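Local coordinates for protein mevalonate 3-kinase (Thermoplasma acidophilum, PDB 4RKS) that phosphorylates (R)-mevalonate with ATP to give (R)-3-phosphomevalonate, a step of an alternative mevalonate pathway to isoprenoids in extreme acidophiles, at residues A132-G135 with A136-G140; Q274-I277 with S278-L282; V301-S305 with E306-R310; D309-F312 with S313-N316. All blocks are in the same frame, centred on the assembly; numbering follows the deposited sequence.

Contact 1: residues A132-G135 with A136-G140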
ATOM      1  N   ALA A 132      -0.067   8.696   2.721  1.00 22.32           N
ATOM      2  CA  ALA A 132      -0.769   9.371   1.636  1.00 21.36           C
ATOM      3  C   ALA A 132      -1.794  10.392   2.161  1.00 22.10           C
ATOM      4  O   ALA A 132      -1.972  11.462   1.568  1.00 17.59           O
ATOM      5  CB  ALA A 132      -1.440   8.342   0.740  1.00 18.28           C
ATOM      6  N   SER A 133      -2.445  10.083   3.286  1.00 16.46           N
ATOM      7  CA  SER A 133      -3.480  10.980   3.815  1.00 24.71           C
ATOM      8  C   SER A 133      -2.839  12.270   4.298  1.00 20.54           C
ATOM      9  O   SER A 133      -3.433  13.354   4.191  1.00 21.14           O
ATOM     10  CB  SER A 133      -4.282  10.330   4.952  1.00 21.55           C
ATOM     11  OG  SER A 133      -3.462  10.095   6.076  1.00 28.53           O
ATOM     12  N   ILE A 134      -1.632  12.157   4.842  1.00 20.57           N
ATOM     13  CA  ILE A 134      -0.862  13.346   5.171  1.00 19.79           C
ATOM     14  C   ILE A 134      -0.623  14.177   3.922  1.00 19.12           C
ATOM     15  O   ILE A 134      -0.840  15.388   3.930  1.00 23.04           O
ATOM     16  CB  ILE A 134       0.480  12.999   5.807  1.00 23.67           C
ATOM     17  CG1 ILE A 134       0.250  12.252   7.120  1.00 25.15           C
ATOM     18  CG2 ILE A 134       1.277  14.268   6.075  1.00 22.07           C
ATOM     19  CD1 ILE A 134       1.504  11.793   7.755  1.00 22.64           C
ATOM     20  N   GLY A 135      -0.179  13.531   2.849  1.00 19.37           N
ATOM     21  CA  GLY A 135       0.009  14.238   1.584  1.00 25.54           C
ATOM     22  C   GLY A 135      -1.240  14.948   1.075  1.00 22.75           C
ATOM     23  O   GLY A 135      -1.183  16.095   0.626  1.00 23.25           O
ATOM     24  N   ALA A 136      -2.379  14.267   1.154  1.00 22.52           N
ATOM     25  CA  ALA A 136      -3.642  14.834   0.687  1.00 16.78           C
ATOM     26  C   ALA A 136      -4.033  16.023   1.531  1.00 16.74           C
ATOM     27  O   ALA A 136      -4.617  16.950   1.031  1.00 16.87           O
ATOM     28  CB  ALA A 136      -4.769  13.784   0.716  1.00 16.42           C
ATOM     29  N   ALA A 137      -3.739  15.982   2.823  1.00 17.92           N
ATOM     30  CA  ALA A 137      -4.056  17.126   3.692  1.00 23.44           C
ATOM     31  C   ALA A 137      -3.218  18.369   3.321  1.00 24.89           C
ATOM     32  O   ALA A 137      -3.729  19.483   3.269  1.00 22.85           O
ATOM     33  CB  ALA A 137      -3.841  16.752   5.155  1.00 20.00           C
ATOM     34  N   ILE A 138      -1.932  18.159   3.066  1.00 21.24           N
ATOM     35  CA  ILE A 138      -1.019  19.232   2.668  1.00 24.39           C
ATOM     36  C   ILE A 138      -1.393  19.818   1.309  1.00 24.62           C
ATOM     37  O   ILE A 138      -1.428  21.047   1.121  1.00 21.33           O
ATOM     38  CB  ILE A 138       0.441  18.726   2.627  1.00 21.06           C
ATOM     39  CG1 ILE A 138       0.915  18.357   4.036  1.00 24.74           C
ATOM     40  CG2 ILE A 138       1.358  19.779   2.008  1.00 18.23           C
ATOM     41  CD1 ILE A 138       2.178  17.537   4.058  1.00 24.60           C
ATOM     42  N   LEU A 139      -1.666  18.933   0.357  1.00 22.62           N
ATOM     43  CA  LEU A 139      -2.156  19.350  -0.951  1.00 19.37           C
ATOM     44  C   LEU A 139      -3.487  20.061  -0.838  1.00 22.18           C
ATOM     45  O   LEU A 139      -3.782  20.939  -1.626  1.00 22.61           O
ATOM     46  CB  LEU A 139      -2.283  18.134  -1.883  1.00 22.43           C
ATOM     47  CG  LEU A 139      -0.924  17.588  -2.328  1.00 24.48           C
ATOM     48  CD1 LEU A 139      -1.023  16.134  -2.764  1.00 27.74           C
ATOM     49  CD2 LEU A 139      -0.345  18.447  -3.444  1.00 24.15           C
ATOM     50  N   GLY A 140      -4.299  19.660   0.136  1.00 26.70           N
ATOM     51  CA  GLY A 140      -5.580  20.300   0.377  1.00 22.56           C
ATOM     52  C   GLY A 140      -5.397  21.760   0.750  1.00 24.44           C
ATOM     53  O   GLY A 140      -6.180  22.626   0.357  1.00 26.18           O
TER
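Ile134 and Ile138 sit one turn apart on helix 128-141, an alpha helix of the N-terminal domain of this GHMP kinase family member. The helix starts shortly after the ATP-binding residues Ser124 to Ser127, a placement consistent with the helix that follows the phosphate-binding loop in GHMP kinases. The backbone is held by regular i to i+4 hydrogen bonds. Ala136 N binds Ala132 O at 2.9 Å, Ala137 N binds Ser133 O at 3.0 Å, and Ile138 N binds Ile134 O. The straightest of the four runs from Leu139 N to Gly135 O, with an N-H...O angle of 171°. Ser133 O also accepts from Ser27 OG, which ties the helix to strand 24-34. The hydroxyl of Ser133 turns back to Gly130 O and also bonds Thr69 OG1. Apolar contacts follow the same spacing. The two isoleucines lie side by side and point the same way, against Val96 of helix 92-99. Ile134 is also close to ATP-binding Tyr115. With Ile134 CG1 anti to the carbonyl carbon (chi1 -62°), Ile134 CG2 is left anti to N and meets Ile138 CD1 at 3.9 Å. Leu139 runs back beside Gly135 O, which Leu139 CG approaches to 3.3 Å.

Contact 2: residues Q274-I277 with S278-L282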
ATOM      1  N   GLN A 274      -0.453 -22.115   2.564  1.00 37.35           N
ATOM      2  CA  GLN A 274      -0.066 -22.940   1.428  1.00 40.43           C
ATOM      3  C   GLN A 274      -1.183 -23.930   1.070  1.00 37.77           C
ATOM      4  O   GLN A 274      -1.392 -24.237  -0.103  1.00 38.29           O
ATOM      5  CB  GLN A 274       1.252 -23.672   1.716  1.00 44.98           C
ATOM      6  CG  GLN A 274       1.777 -24.526   0.555  1.00 55.46           C
ATOM      7  CD  GLN A 274       1.741 -23.807  -0.802  1.00 63.05           C
ATOM      8  OE1 GLN A 274       2.318 -22.727  -0.969  1.00 65.19           O
ATOM      9  NE2 GLN A 274       1.060 -24.413  -1.777  1.00 59.99           N
ATOM     10  N   LYS A 275      -1.912 -24.417   2.070  1.00 38.69           N
ATOM     11  CA  LYS A 275      -3.040 -25.310   1.794  1.00 41.52           C
ATOM     12  C   LYS A 275      -4.132 -24.595   0.997  1.00 42.00           C
ATOM     13  O   LYS A 275      -4.716 -25.178   0.080  1.00 40.53           O
ATOM     14  CB  LYS A 275      -3.628 -25.879   3.091  1.00 40.86           C
ATOM     15  CG  LYS A 275      -2.784 -26.957   3.761  1.00 46.07           C
ATOM     16  CD  LYS A 275      -3.442 -27.427   5.059  1.00 53.15           C
ATOM     17  CE  LYS A 275      -2.580 -28.448   5.792  1.00 55.32           C
ATOM     18  NZ  LYS A 275      -3.069 -28.679   7.180  1.00 58.31           N
ATOM     19  N   LEU A 276      -4.417 -23.342   1.350  1.00 37.67           N
ATOM     20  CA  LEU A 276      -5.425 -22.573   0.621  1.00 39.92           C
ATOM     21  C   LEU A 276      -4.989 -22.377  -0.828  1.00 38.54           C
ATOM     22  O   LEU A 276      -5.772 -22.574  -1.756  1.00 40.30           O
ATOM     23  CB  LEU A 276      -5.681 -21.219   1.282  1.00 38.83           C
ATOM     24  CG  LEU A 276      -6.609 -20.259   0.515  1.00 37.95           C
ATOM     25  CD1 LEU A 276      -8.043 -20.798   0.407  1.00 35.18           C
ATOM     26  CD2 LEU A 276      -6.615 -18.870   1.137  1.00 26.21           C
ATOM     27  N   ILE A 277      -3.732 -21.995  -1.008  1.00 39.59           N
ATOM     28  CA  ILE A 277      -3.153 -21.802  -2.333  1.00 33.13           C
ATOM     29  C   ILE A 277      -3.277 -23.054  -3.204  1.00 37.85           C
ATOM     30  O   ILE A 277      -3.575 -22.959  -4.397  1.00 38.17           O
ATOM     31  CB  ILE A 277      -1.670 -21.395  -2.229  1.00 28.96           C
ATOM     32  CG1 ILE A 277      -1.543 -20.035  -1.535  1.00 33.01           C
ATOM     33  CG2 ILE A 277      -1.026 -21.348  -3.601  1.00 30.38           C
ATOM     34  CD1 ILE A 277      -0.118 -19.501  -1.462  1.00 37.31           C
ATOM     35  N   SER A 278      -3.063 -24.224  -2.607  1.00 38.18           N
ATOM     36  CA  SER A 278      -3.207 -25.478  -3.342  1.00 41.09           C
ATOM     37  C   SER A 278      -4.649 -25.685  -3.817  1.00 39.49           C
ATOM     38  O   SER A 278      -4.880 -26.154  -4.930  1.00 42.62           O
ATOM     39  CB  SER A 278      -2.763 -26.666  -2.481  1.00 44.05           C
ATOM     40  OG  SER A 278      -1.406 -26.534  -2.090  1.00 40.98           O
ATOM     41  N   TYR A 279      -5.613 -25.346  -2.971  1.00 29.23           N
ATOM     42  CA  TYR A 279      -7.019 -25.451  -3.352  1.00 34.59           C
ATOM     43  C   TYR A 279      -7.328 -24.473  -4.483  1.00 41.10           C
ATOM     44  O   TYR A 279      -8.076 -24.806  -5.407  1.00 41.20           O
ATOM     45  CB  TYR A 279      -7.929 -25.188  -2.151  1.00 32.68           C
ATOM     46  CG  TYR A 279      -9.401 -25.005  -2.494  1.00 43.12           C
ATOM     47  CD1 TYR A 279     -10.201 -26.092  -2.853  1.00 45.84           C
ATOM     48  CD2 TYR A 279      -9.996 -23.748  -2.436  1.00 43.80           C
ATOM     49  CE1 TYR A 279     -11.553 -25.921  -3.158  1.00 46.94           C
ATOM     50  CE2 TYR A 279     -11.340 -23.568  -2.736  1.00 46.43           C
ATOM     51  CZ  TYR A 279     -12.115 -24.654  -3.097  1.00 49.73           C
ATOM     52  OH  TYR A 279     -13.449 -24.462  -3.398  1.00 46.57           O
ATOM     53  N   LEU A 280      -6.741 -23.274  -4.404  1.00 33.41           N
ATOM     54  CA  LEU A 280      -6.922 -22.249  -5.434  1.00 32.42           C
ATOM     55  C   LEU A 280      -6.500 -22.784  -6.802  1.00 27.35           C
ATOM     56  O   LEU A 280      -7.155 -22.522  -7.809  1.00 33.62           O
ATOM     57  CB  LEU A 280      -6.127 -20.968  -5.081  1.00 27.88           C
ATOM     58  CG  LEU A 280      -6.641 -20.184  -3.866  1.00 27.92           C
ATOM     59  CD1 LEU A 280      -5.805 -18.921  -3.590  1.00 28.67           C
ATOM     60  CD2 LEU A 280      -8.099 -19.832  -4.043  1.00 30.93           C
ATOM     61  N   LYS A 281      -5.410 -23.542  -6.823  1.00 28.02           N
ATOM     62  CA  LYS A 281      -4.940 -24.197  -8.039  1.00 37.41           C
ATOM     63  C   LYS A 281      -5.982 -25.170  -8.609  1.00 40.36           C
ATOM     64  O   LYS A 281      -6.079 -25.358  -9.819  1.00 44.18           O
ATOM     65  CB  LYS A 281      -3.633 -24.938  -7.750  1.00 38.59           C
ATOM     66  CG  LYS A 281      -2.836 -25.349  -8.966  1.00 42.31           C
ATOM     67  CD  LYS A 281      -1.481 -25.912  -8.535  1.00 49.71           C
ATOM     68  CE  LYS A 281      -0.478 -25.946  -9.680  1.00 56.17           C
ATOM     69  NZ  LYS A 281      -0.811 -26.980 -10.697  1.00 58.26           N
ATOM     70  N   LEU A 282      -6.759 -25.783  -7.723  1.00 42.47           N
ATOM     71  CA  LEU A 282      -7.784 -26.740  -8.125  1.00 40.90           C
ATOM     72  C   LEU A 282      -8.971 -26.053  -8.795  1.00 35.07           C
ATOM     73  O   LEU A 282      -9.359 -26.414  -9.902  1.00 42.10           O
ATOM     74  CB  LEU A 282      -8.262 -27.543  -6.915  1.00 38.11           C
ATOM     75  CG  LEU A 282      -9.456 -28.479  -7.138  1.00 42.59           C
ATOM     76  CD1 LEU A 282      -9.109 -29.582  -8.130  1.00 41.47           C
ATOM     77  CD2 LEU A 282      -9.944 -29.065  -5.815  1.00 46.19           C
TER
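Gln274 and Ser278 meet on the outer side of helix 271-283. Gln274 O takes two bonds from the same residue. Ser278 N reaches Gln274 O at 3.0 Å, and Ser278 OG reaches Gln274 O at 3.0 Å from the opposite face of the carbonyl plane. Ser278 OG is anti to the carbonyl carbon and beside the backbone N (chi1 -60°), which turns it toward the preceding turn. The side chain of Gln274 is bent at chi2 (46°), which brings its amide toward Ser278, one turn on. Gln274 NE2 ends 3.3 Å from Ser278 OG. Lys275 points to the exposed side, and Lys275 O accepts from Tyr279 N at 3.2 Å. This is the amphipathic pattern of a helix packed on a sheet in the C-terminal domain. The polar residues lie outside, while Leu276, Ile277 and Leu280 are buried against strands 289-292 and 298-304 and nearby loops. Leu276 O receives Leu280 N in the carbonyl plane. The leucine side chains touch loosely, with Leu276 CG 4.4 Å from Leu280 CG. Leu280 CG also comes within 3.3 Å of Leu276 O. Ile277 packs on Ile269 and Tyr291. Ile277 O accepts from Lys281 N at 3.1 Å, while Leu280 CB lies 3.3 Å from Ile277 O.

Contact 3: residues V301-S305 with E306-R310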
ATOM      1  N   VAL A 301      -7.044 -12.906  -3.185  1.00 25.10           N
ATOM      2  CA  VAL A 301      -7.450 -13.631  -4.385  1.00 25.12           C
ATOM      3  C   VAL A 301      -8.316 -12.785  -5.312  1.00 28.89           C
ATOM      4  O   VAL A 301      -9.467 -12.445  -4.988  1.00 25.46           O
ATOM      5  CB  VAL A 301      -8.202 -14.928  -4.017  1.00 27.04           C
ATOM      6  CG1 VAL A 301      -8.443 -15.757  -5.252  1.00 28.47           C
ATOM      7  CG2 VAL A 301      -7.391 -15.718  -3.019  1.00 22.53           C
ATOM      8  N   ALA A 302      -7.739 -12.439  -6.461  1.00 24.98           N
ATOM      9  CA  ALA A 302      -8.465 -11.769  -7.523  1.00 22.38           C
ATOM     10  C   ALA A 302      -9.441 -12.729  -8.179  1.00 26.44           C
ATOM     11  O   ALA A 302      -9.109 -13.889  -8.412  1.00 25.45           O
ATOM     12  CB  ALA A 302      -7.506 -11.211  -8.561  1.00 26.46           C
ATOM     13  N   VAL A 303     -10.628 -12.232  -8.507  1.00 27.36           N
ATOM     14  CA  VAL A 303     -11.660 -13.058  -9.104  1.00 25.49           C
ATOM     15  C   VAL A 303     -12.624 -12.184  -9.909  1.00 22.00           C
ATOM     16  O   VAL A 303     -12.808 -10.995  -9.607  1.00 23.79           O
ATOM     17  CB  VAL A 303     -12.428 -13.861  -8.007  1.00 27.87           C
ATOM     18  CG1 VAL A 303     -13.182 -12.921  -7.079  1.00 24.15           C
ATOM     19  CG2 VAL A 303     -13.383 -14.904  -8.605  1.00 29.16           C
ATOM     20  N   GLU A 304     -13.242 -12.763 -10.934  1.00 21.84           N
ATOM     21  CA  GLU A 304     -14.286 -12.050 -11.666  1.00 27.21           C
ATOM     22  C   GLU A 304     -15.501 -11.854 -10.767  1.00 26.21           C
ATOM     23  O   GLU A 304     -15.835 -12.719  -9.945  1.00 27.18           O
ATOM     24  CB  GLU A 304     -14.665 -12.789 -12.940  1.00 31.99           C
ATOM     25  CG  GLU A 304     -13.584 -12.768 -13.991  1.00 24.12           C
ATOM     26  CD  GLU A 304     -13.777 -13.860 -15.034  1.00 29.71           C
ATOM     27  OE1 GLU A 304     -13.854 -15.043 -14.643  1.00 35.77           O
ATOM     28  OE2 GLU A 304     -13.845 -13.539 -16.239  1.00 33.65           O
ATOM     29  N   SER A 305     -16.156 -10.710 -10.924  1.00 24.65           N
ATOM     30  CA  SER A 305     -17.222 -10.315 -10.015  1.00 31.43           C
ATOM     31  C   SER A 305     -18.314 -11.384  -9.925  1.00 31.60           C
ATOM     32  O   SER A 305     -18.838 -11.653  -8.840  1.00 31.33           O
ATOM     33  CB  SER A 305     -17.813  -8.968 -10.441  1.00 38.98           C
ATOM     34  OG  SER A 305     -17.013  -7.903  -9.940  1.00 51.82           O
ATOM     35  N   GLU A 306     -18.616 -12.016 -11.056  1.00 28.60           N
ATOM     36  CA  GLU A 306     -19.671 -13.025 -11.124  1.00 32.24           C
ATOM     37  C   GLU A 306     -19.375 -14.244 -10.238  1.00 31.32           C
ATOM     38  O   GLU A 306     -20.289 -14.959  -9.836  1.00 31.04           O
ATOM     39  CB  GLU A 306     -19.882 -13.457 -12.570  1.00 30.08           C
ATOM     40  CG  GLU A 306     -18.606 -13.495 -13.392  1.00 51.84           C
ATOM     41  CD  GLU A 306     -18.847 -13.937 -14.828  1.00 63.44           C
ATOM     42  OE1 GLU A 306     -19.809 -14.703 -15.065  1.00 71.39           O
ATOM     43  OE2 GLU A 306     -18.071 -13.518 -15.718  1.00 62.04           O
ATOM     44  N   ASN A 307     -18.100 -14.453  -9.914  1.00 31.91           N
ATOM     45  CA  ASN A 307     -17.686 -15.582  -9.081  1.00 25.89           C
ATOM     46  C   ASN A 307     -17.214 -15.191  -7.672  1.00 26.38           C
ATOM     47  O   ASN A 307     -16.769 -16.052  -6.907  1.00 30.34           O
ATOM     48  CB  ASN A 307     -16.583 -16.367  -9.787  1.00 24.23           C
ATOM     49  CG  ASN A 307     -17.015 -16.890 -11.141  1.00 34.46           C
ATOM     50  OD1 ASN A 307     -18.086 -17.486 -11.278  1.00 35.51           O
ATOM     51  ND2 ASN A 307     -16.183 -16.665 -12.155  1.00 30.05           N
ATOM     52  N   ALA A 308     -17.339 -13.912  -7.318  1.00 22.04           N
ATOM     53  CA  ALA A 308     -16.815 -13.411  -6.051  1.00 28.88           C
ATOM     54  C   ALA A 308     -17.560 -13.954  -4.827  1.00 28.81           C
ATOM     55  O   ALA A 308     -16.923 -14.341  -3.854  1.00 28.60           O
ATOM     56  CB  ALA A 308     -16.835 -11.884  -6.031  1.00 26.11           C
ATOM     57  N   ASP A 309     -18.892 -13.967  -4.860  1.00 28.48           N
ATOM     58  CA  ASP A 309     -19.658 -14.496  -3.724  1.00 33.65           C
ATOM     59  C   ASP A 309     -19.410 -15.978  -3.556  1.00 27.28           C
ATOM     60  O   ASP A 309     -19.326 -16.478  -2.431  1.00 28.37           O
ATOM     61  CB  ASP A 309     -21.154 -14.224  -3.880  1.00 39.07           C
ATOM     62  CG  ASP A 309     -21.516 -12.789  -3.531  1.00 47.40           C
ATOM     63  OD1 ASP A 309     -20.935 -12.249  -2.566  1.00 51.08           O
ATOM     64  OD2 ASP A 309     -22.366 -12.198  -4.226  1.00 49.57           O
ATOM     65  N   ARG A 310     -19.276 -16.679  -4.676  1.00 29.11           N
ATOM     66  CA  ARG A 310     -18.936 -18.097  -4.646  1.00 26.85           C
ATOM     67  C   ARG A 310     -17.612 -18.362  -3.925  1.00 31.50           C
ATOM     68  O   ARG A 310     -17.537 -19.207  -3.028  1.00 28.40           O
ATOM     69  CB  ARG A 310     -18.862 -18.637  -6.062  1.00 33.25           C
ATOM     70  CG  ARG A 310     -18.372 -20.051  -6.156  1.00 31.73           C
ATOM     71  CD  ARG A 310     -18.775 -20.613  -7.505  1.00 31.73           C
ATOM     72  NE  ARG A 310     -18.177 -21.916  -7.756  1.00 32.36           N
ATOM     73  CZ  ARG A 310     -18.227 -22.537  -8.928  1.00 38.29           C
ATOM     74  NH1 ARG A 310     -18.837 -21.958  -9.958  1.00 36.09           N
ATOM     75  NH2 ARG A 310     -17.656 -23.728  -9.073  1.00 37.43           N
TER
HETATM   76  O   HOH W   1     -13.351 -15.536 -12.007  1.00 23.49           O
HETATM   77  O   HOH W   2     -20.524 -12.703  -6.994  1.00 33.39           O
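The chain turns from strand 298-304 into helix 308-312 through two i to i+3 backbone hydrogen bonds, Asn307 N to Glu304 O at 2.9 Å and Ala308 N to Ser305 O at 3.1 Å. Both donors stand above the plane of the carbonyl they bind. Val303 fills the inside of the bend with its two methyls. Val303 CG2 meets Asn307 CB at 3.7 Å, and Val303 CG1 lies 3.9 Å from Ala308 CB. The torsion of Val303 (chi1 65°) sets CG1 between its N and C, facing the first turn of the helix. Glu304 and Asn307 lie side by side, their carboxylate and amide planes 58° apart. A water joins them. It accepts from Asn307 ND2 and from Glu304 N, and donates to Glu304 OE1 at 2.7 Å. The other carboxylate oxygen, Glu304 OE2, forms a salt bridge with Lys244. Glu304 OE2 lies 4.3 Å from Glu306 OE2, so Lys244 probably offsets some of the repulsion between the two acids. A second water donates to Ser305 O and accepts from Asp309 N at 3.0 Å, linking the turn to the helix start. Asn307 holds the N-cap position, though its side chain makes no capping bond. Two consecutive, overlapping type I beta turns, Glu304 to Asn307 and Ser305 to Ala308, thus join strand 298-304 to helix 308-312 in the C-terminal domain.

Contact 4: residues D309-F312 with S313-N316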
ATOM      1  N   ASP A 309     -18.892 -13.967  -4.860  1.00 28.48           N
ATOM      2  CA  ASP A 309     -19.658 -14.496  -3.724  1.00 33.65           C
ATOM      3  C   ASP A 309     -19.410 -15.978  -3.556  1.00 27.28           C
ATOM      4  O   ASP A 309     -19.326 -16.478  -2.431  1.00 28.37           O
ATOM      5  CB  ASP A 309     -21.154 -14.224  -3.880  1.00 39.07           C
ATOM      6  CG  ASP A 309     -21.516 -12.789  -3.531  1.00 47.40           C
ATOM      7  OD1 ASP A 309     -20.935 -12.249  -2.566  1.00 51.08           O
ATOM      8  OD2 ASP A 309     -22.366 -12.198  -4.226  1.00 49.57           O
ATOM      9  N   ARG A 310     -19.276 -16.679  -4.676  1.00 29.11           N
ATOM     10  CA  ARG A 310     -18.936 -18.097  -4.646  1.00 26.85           C
ATOM     11  C   ARG A 310     -17.612 -18.362  -3.925  1.00 31.50           C
ATOM     12  O   ARG A 310     -17.537 -19.207  -3.028  1.00 28.40           O
ATOM     13  CB  ARG A 310     -18.862 -18.637  -6.062  1.00 33.25           C
ATOM     14  CG  ARG A 310     -18.372 -20.051  -6.156  1.00 31.73           C
ATOM     15  CD  ARG A 310     -18.775 -20.613  -7.505  1.00 31.73           C
ATOM     16  NE  ARG A 310     -18.177 -21.916  -7.756  1.00 32.36           N
ATOM     17  CZ  ARG A 310     -18.227 -22.537  -8.928  1.00 38.29           C
ATOM     18  NH1 ARG A 310     -18.837 -21.958  -9.958  1.00 36.09           N
ATOM     19  NH2 ARG A 310     -17.656 -23.728  -9.073  1.00 37.43           N
ATOM     20  N   LEU A 311     -16.570 -17.634  -4.323  1.00 29.96           N
ATOM     21  CA  LEU A 311     -15.264 -17.755  -3.672  1.00 30.95           C
ATOM     22  C   LEU A 311     -15.335 -17.395  -2.184  1.00 27.96           C
ATOM     23  O   LEU A 311     -14.818 -18.111  -1.330  1.00 33.28           O
ATOM     24  CB  LEU A 311     -14.235 -16.869  -4.368  1.00 30.09           C
ATOM     25  CG  LEU A 311     -12.827 -16.948  -3.784  1.00 33.35           C
ATOM     26  CD1 LEU A 311     -12.309 -18.392  -3.770  1.00 30.10           C
ATOM     27  CD2 LEU A 311     -11.911 -16.050  -4.595  1.00 34.55           C
ATOM     28  N   PHE A 312     -16.000 -16.288  -1.891  1.00 22.50           N
ATOM     29  CA  PHE A 312     -16.140 -15.803  -0.528  1.00 34.47           C
ATOM     30  C   PHE A 312     -16.862 -16.824   0.356  1.00 40.09           C
ATOM     31  O   PHE A 312     -16.645 -16.883   1.566  1.00 39.66           O
ATOM     32  CB  PHE A 312     -16.885 -14.463  -0.537  1.00 34.92           C
ATOM     33  CG  PHE A 312     -17.044 -13.829   0.822  1.00 36.69           C
ATOM     34  CD1 PHE A 312     -16.058 -12.992   1.334  1.00 35.29           C
ATOM     35  CD2 PHE A 312     -18.184 -14.058   1.581  1.00 38.86           C
ATOM     36  CE1 PHE A 312     -16.203 -12.401   2.583  1.00 36.93           C
ATOM     37  CE2 PHE A 312     -18.338 -13.472   2.834  1.00 39.47           C
ATOM     38  CZ  PHE A 312     -17.349 -12.641   3.339  1.00 35.47           C
ATOM     39  N   SER A 313     -17.708 -17.647  -0.247  1.00 39.06           N
ATOM     40  CA  SER A 313     -18.537 -18.535   0.555  1.00 43.54           C
ATOM     41  C   SER A 313     -17.941 -19.937   0.742  1.00 41.95           C
ATOM     42  O   SER A 313     -18.611 -20.807   1.295  1.00 41.93           O
ATOM     43  CB  SER A 313     -19.940 -18.632  -0.058  1.00 40.74           C
ATOM     44  OG  SER A 313     -19.947 -19.521  -1.158  1.00 47.21           O
ATOM     45  N   ILE A 314     -16.696 -20.162   0.310  1.00 40.90           N
ATOM     46  CA  ILE A 314     -16.088 -21.486   0.481  1.00 44.56           C
ATOM     47  C   ILE A 314     -15.986 -21.826   1.965  1.00 52.86           C
ATOM     48  O   ILE A 314     -15.896 -20.933   2.814  1.00 50.68           O
ATOM     49  CB  ILE A 314     -14.675 -21.615  -0.160  1.00 40.42           C
ATOM     50  CG1 ILE A 314     -13.659 -20.690   0.518  1.00 38.16           C
ATOM     51  CG2 ILE A 314     -14.724 -21.388  -1.671  1.00 37.40           C
ATOM     52  CD1 ILE A 314     -12.221 -20.970   0.109  1.00 34.76           C
ATOM     53  N   GLU A 315     -15.999 -23.123   2.262  1.00 55.07           N
ATOM     54  CA  GLU A 315     -16.118 -23.614   3.632  1.00 55.12           C
ATOM     55  C   GLU A 315     -14.772 -23.815   4.330  1.00 57.38           C
ATOM     56  O   GLU A 315     -14.631 -23.509   5.514  1.00 63.26           O
ATOM     57  CB  GLU A 315     -16.907 -24.928   3.645  1.00 51.57           C
ATOM     58  N   ASN A 316     -13.781 -24.329   3.611  1.00 55.57           N
ATOM     59  CA  ASN A 316     -12.500 -24.607   4.241  1.00 57.72           C
ATOM     60  C   ASN A 316     -11.490 -23.486   4.047  1.00 60.97           C
ATOM     61  O   ASN A 316     -10.646 -23.535   3.153  1.00 62.36           O
ATOM     62  CB  ASN A 316     -11.910 -25.908   3.718  1.00 60.63           C
ATOM     63  CG  ASN A 316     -10.887 -26.496   4.670  1.00 65.68           C
ATOM     64  OD1 ASN A 316     -10.417 -25.821   5.589  1.00 64.12           O
ATOM     65  ND2 ASN A 316     -10.541 -27.762   4.460  1.00 68.74           N
TER
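Ser313 folds back on the last turn of helix 308-312 and bonds it with both its backbone and its hydroxyl. Arg310 O is the main acceptor. Ser313 OG donates to Arg310 O at 3.1 Å and Ser313 N to Arg310 O at 3.2 Å, both from the same face of its plane. The hydroxyl reaches back because OG sits between the backbone N and C of its residue (chi1 79°). Ser313 N also makes a weak bond to Asp309 O. Next in line, Ile314 N binds Leu311 O at 3.2 Å. This bond is nearly straight at the hydrogen (169°), but the donor stands above the carbonyl plane. The apolar pair is Leu311 CD1 and Ile314 CG2, 4.4 Å apart. Ile314 CG2 also comes close to a carbonyl, 3.3 Å from Leu311 O. Leu311 itself is buried on strands 193-199 and 298-304. Phe312 forms a cation-pi contact with Lys322, whose NZ also bonds Phe312 O. The side chain of Arg310 is held by a salt bridge to Asp286. The i to i+3 bonds imply a tightened last turn. Arg310 O and Leu311 O are met by Ser313 and Ile314, and Phe312 O by Lys322 NZ.

Overall arrangement
Contact 1 is buried, inside the N-terminal domain and close to the ATP-binding residues. Its centre lies about 33 to 40 Å from the centres of the other three. Contacts 2, 3 and 4 lie together on the other lobe; contacts 2 and 3 are partly buried, and contact 4 is at the surface. Contacts 3 and 4 lie at the start and the end of helix 308-312 and share Asp309 and Arg310. Contact 2 packs on both: Leu280 touches Val301, and Tyr279 and Leu276 touch Ile314. Contacts 1 and 2 have regular helical bonding, with side chains mostly apolar in contact 1 and amphipathic in contact 2. Contacts 3 and 4 rely on i to i+3 bonds, with waters at the entry and a serine hydroxyl at the exit.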